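Local coordinates for protein amino Transferase (PDB 3ELE) that binds pyridoxal-5'-phosphate and, as a member of the class I and II aminotransferases, probably moves amino groups between amino acids and keto acids, at residues Thr95-Asp100 with Tyr259-Asp264; Leu112-Arg117 with Ala274-Ala279; Lys196-Leu201 with Lys235-Thr240; Pro211-Ala216 with Glu265-Ala270. All blocks are in the same frame, centred on the assembly; numbering follows the deposited sequence.

Interaction 1 (Thr95-Asp100 with Tyr259-Asp264)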
loop_
_atom_site.group_PDB
_atom_site.type_symbol
_atom_site.label_atom_id
_atom_site.label_comp_id
_atom_site.label_asym_id
_atom_site.label_seq_id
_atom_site.Cartn_x
_atom_site.Cartn_y
_atom_site.Cartn_z
ATOM N N THR A 95 18.995 -10.913 19.470
ATOM C CA THR A 95 19.449 -10.644 18.126
ATOM C C THR A 95 20.341 -9.371 18.163
ATOM O O THR A 95 20.536 -8.769 19.242
ATOM C CB THR A 95 18.230 -10.499 17.180
ATOM O OG1 THR A 95 17.281 -9.579 17.748
ATOM C CG2 THR A 95 17.563 -11.828 17.003
ATOM N N HIS A 96 20.889 -8.994 17.000
ATOM C CA HIS A 96 21.804 -7.834 16.865
ATOM C C HIS A 96 21.445 -6.951 15.660
ATOM O O HIS A 96 22.330 -6.472 14.926
ATOM C CB HIS A 96 23.274 -8.319 16.785
ATOM C CG HIS A 96 23.514 -9.322 15.700
ATOM N ND1 HIS A 96 23.348 -10.675 15.901
ATOM C CD2 HIS A 96 23.859 -9.170 14.398
ATOM C CE1 HIS A 96 23.600 -11.316 14.772
ATOM N NE2 HIS A 96 23.903 -10.425 13.843
ATOM N N PHE A 97 20.142 -6.702 15.489
ATOM C CA PHE A 97 19.657 -5.863 14.394
ATOM C C PHE A 97 19.923 -4.379 14.673
ATOM O O PHE A 97 20.107 -3.964 15.818
ATOM C CB PHE A 97 18.134 -6.010 14.175
ATOM C CG PHE A 97 17.681 -7.413 13.954
ATOM C CD1 PHE A 97 18.154 -8.133 12.865
ATOM C CD2 PHE A 97 16.759 -8.018 14.816
ATOM C CE1 PHE A 97 17.750 -9.425 12.647
ATOM C CE2 PHE A 97 16.329 -9.322 14.595
ATOM C CZ PHE A 97 16.831 -10.021 13.505
ATOM N N ASN A 98 19.963 -3.602 13.594
ATOM C CA ASN A 98 20.028 -2.138 13.666
ATOM C C ASN A 98 18.862 -1.594 12.836
ATOM O O ASN A 98 18.151 -2.367 12.200
ATOM C CB ASN A 98 21.421 -1.615 13.247
ATOM C CG ASN A 98 21.785 -1.952 11.820
ATOM O OD1 ASN A 98 21.003 -1.745 10.887
ATOM N ND2 ASN A 98 23.007 -2.438 11.631
ATOM N N ALA A 99 18.672 -0.276 12.836
ATOM C CA ALA A 99 17.580 0.372 12.070
ATOM C C ALA A 99 17.539 -0.075 10.587
ATOM O O ALA A 99 16.461 -0.346 10.025
ATOM C CB ALA A 99 17.718 1.893 12.146
ATOM N N ASP A 100 18.715 -0.210 9.978
ATOM C CA ASP A 100 18.826 -0.574 8.557
ATOM C C ASP A 100 18.462 -2.020 8.188
ATOM O O ASP A 100 18.514 -2.368 7.015
ATOM C CB ASP A 100 20.223 -0.214 8.013
ATOM C CG ASP A 100 20.491 1.280 8.035
ATOM O OD1 ASP A 100 19.530 2.075 7.972
ATOM O OD2 ASP A 100 21.673 1.667 8.103
ATOM N N TYR A 259 6.180 -4.418 9.012
ATOM C CA TYR A 259 7.534 -4.358 8.488
ATOM C C TYR A 259 7.990 -5.648 7.856
ATOM O O TYR A 259 7.329 -6.689 7.987
ATOM C CB TYR A 259 8.547 -3.942 9.580
ATOM C CG TYR A 259 8.675 -4.865 10.794
ATOM C CD1 TYR A 259 9.375 -6.088 10.716
ATOM C CD2 TYR A 259 8.148 -4.495 12.039
ATOM C CE1 TYR A 259 9.515 -6.929 11.827
ATOM C CE2 TYR A 259 8.304 -5.332 13.169
ATOM C CZ TYR A 259 8.991 -6.542 13.046
ATOM O OH TYR A 259 9.141 -7.378 14.129
ATOM N N VAL A 260 9.105 -5.515 7.136
ATOM C CA VAL A 260 9.890 -6.605 6.591
ATOM C C VAL A 260 11.261 -6.444 7.281
ATOM O O VAL A 260 11.869 -5.360 7.248
ATOM C CB VAL A 260 10.062 -6.564 5.068
ATOM C CG1 VAL A 260 11.044 -7.667 4.621
ATOM C CG2 VAL A 260 8.698 -6.751 4.365
ATOM N N LEU A 261 11.730 -7.521 7.900
ATOM C CA LEU A 261 13.007 -7.535 8.596
ATOM C C LEU A 261 13.976 -8.308 7.715
ATOM O O LEU A 261 13.699 -9.471 7.378
ATOM C CB LEU A 261 12.826 -8.212 9.947
ATOM C CG LEU A 261 14.011 -8.485 10.859
ATOM C CD1 LEU A 261 14.785 -7.238 11.168
ATOM C CD2 LEU A 261 13.475 -9.163 12.119
ATOM N N VAL A 262 15.074 -7.654 7.321
ATOM C CA VAL A 262 16.135 -8.253 6.461
ATOM C C VAL A 262 17.456 -8.373 7.283
ATOM O O VAL A 262 18.222 -7.406 7.347
ATOM C CB VAL A 262 16.367 -7.424 5.169
ATOM C CG1 VAL A 262 17.395 -8.106 4.255
ATOM C CG2 VAL A 262 15.065 -7.235 4.391
ATOM N N PRO A 263 17.741 -9.555 7.891
ATOM C CA PRO A 263 18.992 -9.728 8.677
ATOM C C PRO A 263 20.279 -9.530 7.879
ATOM O O PRO A 263 20.278 -9.695 6.665
ATOM C CB PRO A 263 18.906 -11.192 9.167
ATOM C CG PRO A 263 17.476 -11.552 9.049
ATOM C CD PRO A 263 16.948 -10.795 7.894
ATOM N N ASP A 264 21.360 -9.188 8.573
ATOM C CA ASP A 264 22.673 -9.063 7.952
ATOM C C ASP A 264 23.200 -10.422 7.472
ATOM O O ASP A 264 23.932 -10.461 6.490
ATOM C CB ASP A 264 23.710 -8.397 8.894
ATOM C CG ASP A 264 23.531 -6.883 9.027
ATOM O OD1 ASP A 264 22.593 -6.286 8.451
ATOM O OD2 ASP A 264 24.369 -6.275 9.730
HETATM O O HOH W 1 21.982 -3.242 8.904
#

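Interaction 2 (Leu112-Arg117 with Ala274-Ala279)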
loop_
_atom_site.group_PDB
_atom_site.type_symbol
_atom_site.label_atom_id
_atom_site.label_comp_id
_atom_site.label_asym_id
_atom_site.label_seq_id
_atom_site.Cartn_x
_atom_site.Cartn_y
_atom_site.Cartn_z
ATOM N N LEU A 112 4.439 -9.350 2.819
ATOM C CA LEU A 112 4.456 -10.612 2.024
ATOM C C LEU A 112 4.596 -10.326 0.537
ATOM O O LEU A 112 5.458 -10.924 -0.123
ATOM C CB LEU A 112 3.193 -11.435 2.295
ATOM C CG LEU A 112 3.090 -12.002 3.721
ATOM C CD1 LEU A 112 1.679 -12.488 4.018
ATOM C CD2 LEU A 112 4.117 -13.108 3.951
ATOM N N SER A 113 3.799 -9.368 0.033
ATOM C CA SER A 113 3.833 -8.968 -1.384
ATOM C C SER A 113 5.245 -8.540 -1.796
ATOM O O SER A 113 5.776 -9.041 -2.808
ATOM C CB SER A 113 2.809 -7.859 -1.670
ATOM O OG SER A 113 1.481 -8.328 -1.462
ATOM N N ILE A 114 5.857 -7.671 -0.983
ATOM C CA ILE A 114 7.251 -7.207 -1.180
ATOM C C ILE A 114 8.233 -8.373 -1.251
ATOM O O ILE A 114 9.094 -8.382 -2.121
ATOM C CB ILE A 114 7.705 -6.228 -0.036
ATOM C CG1 ILE A 114 7.027 -4.876 -0.202
ATOM C CG2 ILE A 114 9.205 -6.010 -0.042
ATOM C CD1 ILE A 114 7.144 -4.002 1.002
ATOM N N CYS A 115 8.102 -9.346 -0.338
ATOM C CA CYS A 115 8.995 -10.532 -0.320
ATOM C C CYS A 115 8.896 -11.396 -1.584
ATOM O O CYS A 115 9.919 -11.754 -2.159
ATOM C CB CYS A 115 8.788 -11.393 0.930
ATOM S SG CYS A 115 9.359 -10.599 2.458
ATOM N N PHE A 116 7.680 -11.712 -2.017
ATOM C CA PHE A 116 7.502 -12.532 -3.225
ATOM C C PHE A 116 7.917 -11.756 -4.474
ATOM O O PHE A 116 8.583 -12.315 -5.369
ATOM C CB PHE A 116 6.083 -13.063 -3.367
ATOM C CG PHE A 116 5.594 -13.852 -2.177
ATOM C CD1 PHE A 116 6.318 -14.944 -1.693
ATOM C CD2 PHE A 116 4.368 -13.538 -1.574
ATOM C CE1 PHE A 116 5.842 -15.694 -0.587
ATOM C CE2 PHE A 116 3.884 -14.276 -0.489
ATOM C CZ PHE A 116 4.620 -15.354 0.010
ATOM N N ARG A 117 7.568 -10.465 -4.511
ATOM C CA ARG A 117 7.958 -9.577 -5.615
ATOM C C ARG A 117 9.488 -9.432 -5.723
ATOM O O ARG A 117 10.046 -9.513 -6.813
ATOM C CB ARG A 117 7.283 -8.213 -5.458
ATOM C CG ARG A 117 7.428 -7.244 -6.625
ATOM C CD ARG A 117 7.012 -7.854 -7.961
ATOM N NE ARG A 117 6.950 -6.859 -9.035
ATOM C CZ ARG A 117 5.881 -6.138 -9.390
ATOM N NH1 ARG A 117 4.709 -6.288 -8.797
ATOM N NH2 ARG A 117 5.982 -5.272 -10.393
ATOM N N ALA A 274 17.961 -4.015 -1.135
ATOM C CA ALA A 274 17.714 -3.195 -2.325
ATOM C C ALA A 274 16.473 -3.716 -3.053
ATOM O O ALA A 274 15.590 -2.918 -3.362
ATOM C CB ALA A 274 18.949 -3.171 -3.262
ATOM N N ALA A 275 16.366 -5.043 -3.244
ATOM C CA ALA A 275 15.199 -5.660 -3.932
ATOM C C ALA A 275 13.882 -5.468 -3.145
ATOM O O ALA A 275 12.818 -5.310 -3.730
ATOM C CB ALA A 275 15.446 -7.124 -4.213
ATOM N N VAL A 276 13.978 -5.499 -1.821
ATOM C CA VAL A 276 12.848 -5.201 -0.931
ATOM C C VAL A 276 12.377 -3.762 -1.186
ATOM O O VAL A 276 11.224 -3.578 -1.541
ATOM C CB VAL A 276 13.195 -5.507 0.535
ATOM C CG1 VAL A 276 12.125 -4.934 1.530
ATOM C CG2 VAL A 276 13.358 -7.038 0.696
ATOM N N CYS A 277 13.270 -2.768 -1.077
ATOM C CA CYS A 277 12.948 -1.358 -1.438
ATOM C C CYS A 277 12.363 -1.199 -2.854
ATOM O O CYS A 277 11.350 -0.512 -3.036
ATOM C CB CYS A 277 14.171 -0.450 -1.303
ATOM S SG CYS A 277 14.798 -0.338 0.388
ATOM N N GLY A 278 12.989 -1.837 -3.836
ATOM C CA GLY A 278 12.497 -1.823 -5.208
ATOM C C GLY A 278 11.110 -2.436 -5.389
ATOM O O GLY A 278 10.308 -1.912 -6.144
ATOM N N ALA A 279 10.849 -3.544 -4.692
ATOM C CA ALA A 279 9.551 -4.209 -4.721
ATOM C C ALA A 279 8.477 -3.292 -4.122
ATOM O O ALA A 279 7.401 -3.143 -4.706
ATOM C CB ALA A 279 9.610 -5.560 -3.993
#

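Interaction 3 (Lys196-Leu201 with Lys235-Thr240)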
loop_
_atom_site.group_PDB
_atom_site.type_symbol
_atom_site.label_atom_id
_atom_site.label_comp_id
_atom_site.label_asym_id
_atom_site.label_seq_id
_atom_site.Cartn_x
_atom_site.Cartn_y
_atom_site.Cartn_z
ATOM N N LYS A 196 14.848 -28.484 12.475
ATOM C CA LYS A 196 14.792 -29.481 11.366
ATOM C C LYS A 196 14.557 -28.799 10.015
ATOM O O LYS A 196 15.172 -29.178 9.023
ATOM C CB LYS A 196 13.719 -30.558 11.585
ATOM C CG LYS A 196 14.014 -31.531 12.715
ATOM C CD LYS A 196 12.997 -32.701 12.795
ATOM C CE LYS A 196 13.181 -33.695 11.608
ATOM N NZ LYS A 196 12.487 -35.022 11.755
ATOM N N LEU A 197 13.659 -27.804 10.003
ATOM C CA LEU A 197 13.357 -26.984 8.819
ATOM C C LEU A 197 14.599 -26.269 8.347
ATOM O O LEU A 197 14.914 -26.293 7.158
ATOM C CB LEU A 197 12.292 -25.918 9.131
ATOM C CG LEU A 197 11.853 -24.990 7.990
ATOM C CD1 LEU A 197 11.095 -25.789 6.977
ATOM C CD2 LEU A 197 11.006 -23.842 8.535
ATOM N N SER A 198 15.295 -25.631 9.292
ATOM C CA SER A 198 16.516 -24.895 8.990
ATOM C C SER A 198 17.600 -25.808 8.431
ATOM O O SER A 198 18.205 -25.464 7.432
ATOM C CB SER A 198 16.995 -24.135 10.208
ATOM O OG SER A 198 15.958 -23.264 10.640
ATOM N N ASP A 199 17.782 -26.985 9.026
ATOM C CA ASP A 199 18.765 -27.966 8.514
ATOM C C ASP A 199 18.414 -28.478 7.113
ATOM O O ASP A 199 19.293 -28.596 6.271
ATOM C CB ASP A 199 18.921 -29.169 9.457
ATOM C CG ASP A 199 19.482 -28.792 10.829
ATOM O OD1 ASP A 199 20.142 -27.732 10.974
ATOM O OD2 ASP A 199 19.263 -29.586 11.767
ATOM N N LEU A 200 17.136 -28.766 6.882
ATOM C CA LEU A 200 16.641 -29.248 5.588
ATOM C C LEU A 200 16.873 -28.219 4.483
ATOM O O LEU A 200 17.424 -28.550 3.433
ATOM C CB LEU A 200 15.141 -29.602 5.670
ATOM C CG LEU A 200 14.416 -30.086 4.397
ATOM C CD1 LEU A 200 15.044 -31.357 3.814
ATOM C CD2 LEU A 200 12.924 -30.270 4.713
ATOM N N LEU A 201 16.455 -26.982 4.730
ATOM C CA LEU A 201 16.585 -25.897 3.751
ATOM C C LEU A 201 18.025 -25.496 3.482
ATOM O O LEU A 201 18.378 -25.217 2.322
ATOM C CB LEU A 201 15.716 -24.695 4.146
ATOM C CG LEU A 201 14.197 -24.925 4.203
ATOM C CD1 LEU A 201 13.506 -23.566 4.407
ATOM C CD2 LEU A 201 13.668 -25.602 2.964
ATOM N N LYS A 235 17.496 -16.473 14.089
ATOM C CA LYS A 235 18.552 -17.075 14.895
ATOM C C LYS A 235 18.901 -18.504 14.505
ATOM O O LYS A 235 19.975 -18.978 14.878
ATOM C CB LYS A 235 18.172 -17.068 16.373
ATOM C CG LYS A 235 17.887 -15.675 16.917
ATOM C CD LYS A 235 18.219 -15.569 18.427
ATOM C CE LYS A 235 17.445 -16.539 19.279
ATOM N NZ LYS A 235 17.657 -16.266 20.735
ATOM N N TYR A 236 17.982 -19.182 13.811
ATOM C CA TYR A 236 18.122 -20.586 13.393
ATOM C C TYR A 236 18.480 -20.779 11.915
ATOM O O TYR A 236 19.068 -21.798 11.544
ATOM C CB TYR A 236 16.804 -21.315 13.708
ATOM C CG TYR A 236 16.480 -21.337 15.191
ATOM C CD1 TYR A 236 15.763 -20.286 15.791
ATOM C CD2 TYR A 236 16.909 -22.401 16.008
ATOM C CE1 TYR A 236 15.472 -20.291 17.166
ATOM C CE2 TYR A 236 16.631 -22.413 17.387
ATOM C CZ TYR A 236 15.911 -21.358 17.954
ATOM O OH TYR A 236 15.648 -21.363 19.300
ATOM N N TYR A 237 18.083 -19.819 11.075
ATOM C CA TYR A 237 18.292 -19.876 9.656
ATOM C C TYR A 237 18.717 -18.488 9.152
ATOM O O TYR A 237 18.035 -17.486 9.392
ATOM C CB TYR A 237 17.000 -20.364 8.985
ATOM C CG TYR A 237 17.184 -20.747 7.534
ATOM C CD1 TYR A 237 17.948 -21.863 7.188
ATOM C CD2 TYR A 237 16.575 -20.024 6.508
ATOM C CE1 TYR A 237 18.135 -22.240 5.852
ATOM C CE2 TYR A 237 16.767 -20.397 5.153
ATOM C CZ TYR A 237 17.540 -21.504 4.840
ATOM O OH TYR A 237 17.732 -21.877 3.533
ATOM N N ASP A 238 19.850 -18.443 8.462
ATOM C CA ASP A 238 20.418 -17.178 7.988
ATOM C C ASP A 238 19.513 -16.451 6.989
ATOM O O ASP A 238 19.142 -15.299 7.226
ATOM C CB ASP A 238 21.824 -17.404 7.419
ATOM C CG ASP A 238 22.875 -17.646 8.494
ATOM O OD1 ASP A 238 22.634 -17.423 9.704
ATOM O OD2 ASP A 238 23.978 -18.044 8.107
ATOM N N ASN A 239 19.106 -17.158 5.939
ATOM C CA ASN A 239 18.222 -16.612 4.881
ATOM C C ASN A 239 16.745 -16.634 5.288
ATOM O O ASN A 239 15.945 -17.387 4.781
ATOM C CB ASN A 239 18.488 -17.333 3.547
ATOM C CG ASN A 239 19.866 -17.021 2.987
ATOM O OD1 ASN A 239 20.228 -15.864 2.851
ATOM N ND2 ASN A 239 20.627 -18.051 2.651
ATOM N N THR A 240 16.406 -15.754 6.219
ATOM C CA THR A 240 15.055 -15.620 6.739
ATOM C C THR A 240 14.644 -14.173 6.587
ATOM O O THR A 240 15.414 -13.277 6.951
ATOM C CB THR A 240 15.017 -15.983 8.218
ATOM O OG1 THR A 240 15.466 -17.324 8.387
ATOM C CG2 THR A 240 13.582 -15.800 8.867
#

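Interaction 4 (Pro211-Ala216 with Glu265-Ala270)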
loop_
_atom_site.group_PDB
_atom_site.type_symbol
_atom_site.label_atom_id
_atom_site.label_comp_id
_atom_site.label_asym_id
_atom_site.label_seq_id
_atom_site.Cartn_x
_atom_site.Cartn_y
_atom_site.Cartn_z
ATOM N N PRO A 211 20.050 -19.944 -2.425
ATOM C CA PRO A 211 19.301 -19.837 -1.175
ATOM C C PRO A 211 17.792 -20.074 -1.282
ATOM O O PRO A 211 17.164 -19.556 -2.198
ATOM C CB PRO A 211 19.539 -18.383 -0.750
ATOM C CG PRO A 211 20.815 -18.004 -1.402
ATOM C CD PRO A 211 20.737 -18.671 -2.731
ATOM N N ILE A 212 17.244 -20.881 -0.371
ATOM C CA ILE A 212 15.790 -21.081 -0.252
ATOM C C ILE A 212 15.476 -20.266 0.989
ATOM O O ILE A 212 15.932 -20.603 2.088
ATOM C CB ILE A 212 15.375 -22.547 -0.042
ATOM C CG1 ILE A 212 15.837 -23.425 -1.207
ATOM C CG2 ILE A 212 13.843 -22.662 0.118
ATOM C CD1 ILE A 212 15.709 -24.910 -0.945
ATOM N N PHE A 213 14.732 -19.183 0.820
ATOM C CA PHE A 213 14.358 -18.339 1.954
ATOM C C PHE A 213 13.263 -18.917 2.813
ATOM O O PHE A 213 12.468 -19.713 2.343
ATOM C CB PHE A 213 13.949 -16.939 1.485
ATOM C CG PHE A 213 15.106 -16.125 1.088
ATOM C CD1 PHE A 213 15.655 -16.247 -0.193
ATOM C CD2 PHE A 213 15.730 -15.296 2.025
ATOM C CE1 PHE A 213 16.789 -15.526 -0.537
ATOM C CE2 PHE A 213 16.852 -14.573 1.690
ATOM C CZ PHE A 213 17.378 -14.683 0.416
ATOM N N ILE A 214 13.280 -18.555 4.093
ATOM C CA ILE A 214 12.151 -18.775 4.991
ATOM C C ILE A 214 11.467 -17.404 4.959
ATOM O O ILE A 214 12.127 -16.390 5.150
ATOM C CB ILE A 214 12.547 -19.101 6.448
ATOM C CG1 ILE A 214 13.022 -20.540 6.579
ATOM C CG2 ILE A 214 11.341 -18.921 7.425
ATOM C CD1 ILE A 214 13.470 -20.945 8.028
ATOM N N ILE A 215 10.177 -17.375 4.636
ATOM C CA ILE A 215 9.364 -16.159 4.695
ATOM C C ILE A 215 8.492 -16.417 5.902
ATOM O O ILE A 215 7.596 -17.246 5.824
ATOM C CB ILE A 215 8.549 -15.905 3.398
ATOM C CG1 ILE A 215 9.476 -15.781 2.196
ATOM C CG2 ILE A 215 7.695 -14.651 3.509
ATOM C CD1 ILE A 215 9.717 -17.093 1.472
ATOM N N ALA A 216 8.799 -15.742 7.021
ATOM C CA ALA A 216 8.119 -15.908 8.294
ATOM C C ALA A 216 7.002 -14.890 8.449
ATOM O O ALA A 216 7.272 -13.709 8.678
ATOM C CB ALA A 216 9.125 -15.778 9.469
ATOM N N GLU A 265 22.767 -11.517 8.112
ATOM C CA GLU A 265 23.247 -12.872 7.802
ATOM C C GLU A 265 22.639 -13.511 6.565
ATOM O O GLU A 265 22.998 -14.628 6.241
ATOM C CB GLU A 265 23.131 -13.822 9.016
ATOM C CG GLU A 265 24.025 -13.432 10.212
ATOM C CD GLU A 265 23.578 -12.168 10.928
ATOM O OE1 GLU A 265 22.367 -11.876 10.942
ATOM O OE2 GLU A 265 24.431 -11.459 11.478
ATOM N N VAL A 266 21.718 -12.834 5.877
ATOM C CA VAL A 266 21.235 -13.303 4.573
ATOM C C VAL A 266 22.439 -13.272 3.619
ATOM O O VAL A 266 23.398 -12.521 3.876
ATOM C CB VAL A 266 20.048 -12.479 3.998
ATOM C CG1 VAL A 266 18.807 -12.673 4.854
ATOM C CG2 VAL A 266 20.386 -10.986 3.853
ATOM N N TYR A 267 22.386 -14.088 2.559
ATOM C CA TYR A 267 23.471 -14.255 1.556
ATOM C C TYR A 267 24.148 -12.928 1.136
ATOM O O TYR A 267 25.367 -12.874 0.993
ATOM C CB TYR A 267 22.951 -15.039 0.300
ATOM C CG TYR A 267 22.121 -14.166 -0.619
ATOM C CD1 TYR A 267 20.840 -13.697 -0.226
ATOM C CD2 TYR A 267 22.645 -13.694 -1.821
ATOM C CE1 TYR A 267 20.105 -12.825 -1.040
ATOM C CE2 TYR A 267 21.910 -12.829 -2.636
ATOM C CZ TYR A 267 20.634 -12.403 -2.235
ATOM O OH TYR A 267 19.895 -11.558 -3.031
ATOM N N ASP A 268 23.340 -11.875 0.963
ATOM C CA ASP A 268 23.800 -10.532 0.567
ATOM C C ASP A 268 22.709 -9.524 1.008
ATOM O O ASP A 268 21.764 -9.270 0.271
ATOM C CB ASP A 268 24.071 -10.496 -0.962
ATOM C CG ASP A 268 24.806 -9.234 -1.424
ATOM O OD1 ASP A 268 24.679 -8.146 -0.820
ATOM O OD2 ASP A 268 25.532 -9.341 -2.433
ATOM N N LYS A 269 22.841 -8.995 2.228
ATOM C CA LYS A 269 21.875 -8.039 2.796
ATOM C C LYS A 269 21.680 -6.810 1.946
ATOM O O LYS A 269 20.546 -6.437 1.687
ATOM C CB LYS A 269 22.249 -7.645 4.235
ATOM C CG LYS A 269 21.184 -6.825 4.973
ATOM C CD LYS A 269 21.392 -5.324 4.883
ATOM C CE LYS A 269 20.239 -4.586 5.474
ATOM N NZ LYS A 269 20.430 -3.122 5.293
ATOM N N ALA A 270 22.775 -6.192 1.493
ATOM C CA ALA A 270 22.682 -4.992 0.661
ATOM C C ALA A 270 21.820 -5.257 -0.586
ATOM O O ALA A 270 20.903 -4.480 -0.892
ATOM C CB ALA A 270 24.068 -4.481 0.290
#

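Interaction 1 (Thr95-Asp100 with Tyr259-Asp264)
One face of the F97 ring is taken by L261, whose CD1 stands almost on the ring normal, 3.9 Å from the F97 centroid and 9° off it, a CH-pi contact. The second methyl, L261 CD2, reaches the far end of the ring, 3.7 Å from F97 CZ, so the forked leucine straddles centre and rim. P263 comes in at the ring edge, its CB 4.1 Å from F97 CE1. With CG anti to the carbonyl carbon (chi1 -55°), F97 sends its side chain across that of L261 at about a right angle, bringing the ring face onto CD1. A water donates to N98 OD1 (2.7 Å) and to D264 OD1 (3.1 Å), bridging the two segments; D264 OD1 also accepts from N101. Farther out, F232 and T234 pack against F97, and N90 of helix 79-93 bonds its carbonyl. Replacing F97 by an alanine removes the ring and would probably leave the L261 methyls without their aromatic cover and a gap beside P263. V262 pairs with N101 through the backbone, where strand 258-261 lies antiparallel to edge strand 102-105: the loop entering that strand, packed at the margin of the mixed sheet of the PLP-dependent aminotransferase large domain.

Interaction 2 (Leu112-Arg117 with Ala274-Ala279)
I114 pushes its CG2 methyl against V276, meeting CG1 of that valine at 3.5 Å, tighter than an ordinary carbon-carbon contact. The same methyl lies 3.5 Å from the V276 carbonyl O, so I114 packs on backbone as well as side chain. Both branches engaged here, I114 CG2 and V276 CG1, stand anti to their own backbone N, and the two side chains cross at about a right angle. One turn further along helix 269-282, A279 points its CB at the other helix. That methyl rests 3.4 Å from I114 O and 4.0 Å from I114 CG2, and R117 closes over it with CG, 3.8 Å from A279 CB. R117 thus offers the aliphatic base of its chain to the contact; CG is anti to the backbone N (chi1 -172°), and a bend at chi2 (53°) turns the rest of the chain. Its guanidinium makes a weak hydrogen bond from NH2 to the carbonyl of A143 of the second subunit. The small A279 lets the backbones come close: the I114 and A279 CA atoms are 5.2 Å apart, and the axes of the two short segments approach to 8.4 Å at 118° between their directions. The contact is wholly apolar apart from the carbonyls the methyls rest on. Beneath it, Y103 of strand 102-105 touches both I114 and V276, while T105 adds to the floor under I114. L283 packs on R117 and Y285 on I114, and M8 of the second subunit also packs on R117, placing this helix pair between the sheet and the dimer partner.

Interaction 3 (Lys196-Leu201 with Lys235-Thr240)
The Y237 ring lies against helix 191-208, with S198 O and L201 CB approaching it obliquely from the helix and T240 OG1 lying in its plane at the edge. S198 O is 3.6 Å from Y237 CD1, and L201 CB is 3.7 Å from Y237 CZ, so the ring spans one helical turn from carbonyl to leucine. Its CG is anti to the backbone N (chi1 -168°), which runs the ring along the helix and takes the hydroxyl past L201, where Y237 OH is 3.5 Å from L201 CB. That hydroxyl is hydrogen-bonded to the carbonyl of I212, and weakly to S205. At the other end S198 sits beside the root of the tyrosine side chain: S198 OG lies 3.5 Å from Y237 CB, and S198 CB lies 3.4 Å from Y236 O. The serine hydroxyl bonds back to the carbonyl of I194 in its own helix, and Y236, whose side chain brings only CB to S198, leads its ring off to E191, which its hydroxyl binds. Behind Y237, T240 OG1 donates to Y237 O at 2.8 Å, from above the carbonyl plane, and an inverse gamma turn centred on N239 closes the bend. A leucine in place of Y237 would probably leave the I212 carbonyl without its hydroxyl partner and strip the helix of the flat surface on S198 and L201. I214 of strand 213-217 touches both L201 and Y237. The loop entering strand 240-245 is thereby packed on a helix that covers the sheet, part of the alpha/beta/alpha layering of the aminotransferase large domain.

Interaction 4 (Pro211-Ala216 with Glu265-Ala270)
F213 and Y267 meet rim to rim, their ring planes at 78° and their centroids 6.0 Å apart, with neither ring over the face of the other. The point of touch is F213 CZ, 3.6 Å from Y267 CE1, an atom that lies in the plane of the F213 ring at its edge. V266 reaches the same edge one atom along, its CG1 4.2 Å from F213 CE2, so two consecutive residues of the loop receive the tip of one phenylalanine. Both cross F213 at about a right angle. P211 adds the third approach: its CG comes obliquely upon the base of the tyrosine, 4.0 Å from Y267 CB, and the proline also stands about perpendicular to it. Y267 CG sits between its backbone N and carbonyl carbon (chi1 77°), a constrained setting that turns the ring to where F213 and P211 can both meet it. D268 CB lies over one face of this ring, 3.5 Å above the plane and offset toward the rim. The tyrosine hydroxyl is bound to E271, and its backbone N to the side chain of N239, so both ends of Y267 are tethered. Around the cluster, L272 packs on F213, V266 and Y267, while V3 of the second subunit reaches P211 and F213 and V4 of that subunit reaches Y267. D268 occupies the N-cap position, its OD1 accepting from the backbone N of E271. The contact therefore joins the start of the central strand 213-217 to the capped N terminus of helix 269-282, an apolar corner of the aminotransferase large domain beside the subunit interface.

From the N terminus, 95-100 comes first, then 112-117, and their loops close late: interaction 1 at 259-264 and interaction 2 at 274-279, so the two cross. Interaction 3, from 196-201 to 235-240, falls within both of these loops. Interaction 4 starts at 211-216, inside interaction 3, and ends at 265-270, so it crosses interactions 3 and 1 yet lies within interaction 2. Polar bonds stitch neighbours together: H96 to E265 and K269 to the D100 carbonyl join 1 with 4, and N239 to the Y267 N joins 3 with 4. Together they tie both helical layers and the edge loops to the mixed sheet.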